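Local atomic coordinates of sugar ABC transporter substrate-binding protein (Treponema pallidum subsp. pallidum, PDB entry 5U2P), a protein that probably binds a ligand, perhaps a sugar, in the periplasm and hands it to an ABC transporter. Residues 112-117 against 126-131. Numbering follows the deposited sequence.
Sequences AWIPDL and GKTFAL
Thr128 meets Ile114 tip to tip: the methyl CG2 of Thr128 lies 3.7 Å from CD1 of Ile114. The threonine is turned so that CG2 stands anti to its own backbone N (chi1 -62° for OG1), which gives the isoleucine a methyl while OG1 is hydrogen-bonded to the carbonyl O of Pro121, in the loop joining the two segments. Ala130 turns its methyl away from 112-117, but its carbonyl O sits near the plane of the Trp113 indole, at the ring's edge, 4.3 Å from CH2. Leu131 meets the indole in two places. Its CB is 3.8 Å from CH2 of Trp113. Its CD1 lies over one face of the six-membered ring, 4.2 Å from the centroid and 8° off the normal, a CH-pi contact. Ser326 and Ala329 of helix 318-329 also touch the indole, and Leu131 enters the five-stranded mixed sheet of this solute-binding protein here, at the outermost strand 131-132, its backbone hydrogen-bonded to Leu309. The loop after helix 101-104 thus folds back on itself: Trp113, just before the 3-10 turn 114-116, and Ile114, its first residue, pack on the chain leading into that edge strand. Across the contact the chemistry is apolar, implying that shape and burial hold the segments together, with Thr128 OG1 satisfied by Pro121 O.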
loop_
_atom_site.group_PDB
_atom_site.type_symbol
_atom_site.label_atom_id
_atom_site.label_comp_id
_atom_site.label_asym_id
_atom_site.label_seq_id
_atom_site.Cartn_x
_atom_site.Cartn_y
_atom_site.Cartn_z
ATOM N N ALA A 112 -0.830 -21.871 -11.878
ATOM C CA ALA A 112 0.602 -22.155 -11.824
ATOM C C ALA A 112 1.468 -20.930 -11.615
ATOM O O ALA A 112 2.606 -21.057 -11.177
ATOM C CB ALA A 112 1.035 -22.869 -13.097
ATOM N N TRP A 113 0.946 -19.744 -11.920
ATOM C CA TRP A 113 1.737 -18.518 -11.792
ATOM C C TRP A 113 1.640 -17.847 -10.416
ATOM O O TRP A 113 2.368 -16.897 -10.141
ATOM C CB TRP A 113 1.341 -17.518 -12.885
ATOM C CG TRP A 113 -0.146 -17.335 -13.100
ATOM C CD1 TRP A 113 -0.909 -17.971 -14.023
ATOM C CD2 TRP A 113 -1.022 -16.427 -12.416
ATOM N NE1 TRP A 113 -2.209 -17.531 -13.954
ATOM C CE2 TRP A 113 -2.303 -16.584 -12.975
ATOM C CE3 TRP A 113 -0.848 -15.503 -11.378
ATOM C CZ2 TRP A 113 -3.413 -15.871 -12.517
ATOM C CZ3 TRP A 113 -1.952 -14.789 -10.932
ATOM C CH2 TRP A 113 -3.216 -14.979 -11.504
ATOM N N ILE A 114 0.756 -18.337 -9.544
ATOM C CA ILE A 114 0.607 -17.731 -8.216
ATOM C C ILE A 114 1.929 -17.665 -7.428
ATOM O O ILE A 114 2.211 -16.659 -6.776
ATOM C CB ILE A 114 -0.462 -18.473 -7.404
ATOM C CG1 ILE A 114 -1.842 -18.228 -8.013
ATOM C CG2 ILE A 114 -0.458 -18.048 -5.941
ATOM C CD1 ILE A 114 -2.335 -16.785 -7.920
ATOM N N PRO A 115 2.763 -18.720 -7.492
ATOM C CA PRO A 115 4.049 -18.625 -6.777
ATOM C C PRO A 115 5.006 -17.544 -7.282
ATOM O O PRO A 115 5.963 -17.200 -6.583
ATOM C CB PRO A 115 4.665 -20.015 -6.990
ATOM C CG PRO A 115 3.510 -20.904 -7.224
ATOM C CD PRO A 115 2.500 -20.090 -7.959
ATOM N N ASP A 116 4.764 -17.025 -8.477
ATOM C CA ASP A 116 5.625 -16.004 -9.066
ATOM C C ASP A 116 5.228 -14.592 -8.607
ATOM O O ASP A 116 5.967 -13.630 -8.808
ATOM C CB ASP A 116 5.574 -16.079 -10.587
ATOM C CG ASP A 116 6.209 -17.342 -11.140
ATOM O OD1 ASP A 116 7.167 -17.858 -10.522
ATOM O OD2 ASP A 116 5.749 -17.802 -12.209
ATOM N N LEU A 117 4.066 -14.464 -7.979
ATOM C CA LEU A 117 3.653 -13.170 -7.443
ATOM C C LEU A 117 4.511 -12.737 -6.259
ATOM O O LEU A 117 4.853 -13.553 -5.405
ATOM C CB LEU A 117 2.197 -13.220 -6.998
ATOM C CG LEU A 117 1.162 -13.425 -8.103
ATOM C CD1 LEU A 117 -0.185 -13.697 -7.474
ATOM C CD2 LEU A 117 1.112 -12.219 -9.011
ATOM N N GLY A 126 -7.991 -15.677 2.116
ATOM C CA GLY A 126 -6.654 -15.949 1.616
ATOM C C GLY A 126 -6.598 -16.338 0.144
ATOM O O GLY A 126 -5.561 -16.806 -0.341
ATOM N N LYS A 127 -7.700 -16.145 -0.570
ATOM C CA LYS A 127 -7.801 -16.611 -1.963
ATOM C C LYS A 127 -7.552 -15.481 -2.951
ATOM O O LYS A 127 -7.866 -14.330 -2.681
ATOM C CB LYS A 127 -9.174 -17.230 -2.215
ATOM C CG LYS A 127 -9.375 -18.576 -1.522
ATOM C CD LYS A 127 -10.534 -19.345 -2.138
ATOM C CE LYS A 127 -10.578 -20.785 -1.637
ATOM N NZ LYS A 127 -10.578 -20.858 -0.148
ATOM N N THR A 128 -6.978 -15.824 -4.098
ATOM C CA THR A 128 -6.570 -14.837 -5.097
ATOM C C THR A 128 -7.570 -14.872 -6.240
ATOM O O THR A 128 -7.737 -15.918 -6.870
ATOM C CB THR A 128 -5.146 -15.151 -5.651
ATOM O OG1 THR A 128 -4.185 -15.090 -4.587
ATOM C CG2 THR A 128 -4.742 -14.176 -6.746
ATOM N N PHE A 129 -8.223 -13.746 -6.525
ATOM C CA PHE A 129 -9.272 -13.706 -7.550
ATOM C C PHE A 129 -8.933 -12.823 -8.766
ATOM O O PHE A 129 -9.780 -12.607 -9.631
ATOM C CB PHE A 129 -10.595 -13.224 -6.921
ATOM C CG PHE A 129 -11.320 -14.288 -6.135
ATOM C CD1 PHE A 129 -12.002 -15.302 -6.784
ATOM C CD2 PHE A 129 -11.319 -14.270 -4.750
ATOM C CE1 PHE A 129 -12.680 -16.280 -6.065
ATOM C CE2 PHE A 129 -11.987 -15.243 -4.037
ATOM C CZ PHE A 129 -12.659 -16.245 -4.696
ATOM N N ALA A 130 -7.703 -12.333 -8.868
ATOM C CA ALA A 130 -7.321 -11.584 -10.052
ATOM C C ALA A 130 -5.815 -11.646 -10.256
ATOM O O ALA A 130 -5.048 -11.807 -9.298
ATOM C CB ALA A 130 -7.769 -10.136 -9.929
ATOM N N LEU A 131 -5.412 -11.501 -11.507
ATOM C CA LEU A 131 -4.018 -11.237 -11.838
ATOM C C LEU A 131 -3.722 -9.745 -11.642
ATOM O O LEU A 131 -4.284 -8.908 -12.343
ATOM C CB LEU A 131 -3.726 -11.651 -13.263
ATOM C CG LEU A 131 -2.271 -11.445 -13.746
ATOM C CD1 LEU A 131 -1.901 -12.553 -14.712
ATOM C CD2 LEU A 131 -2.107 -10.090 -14.393
#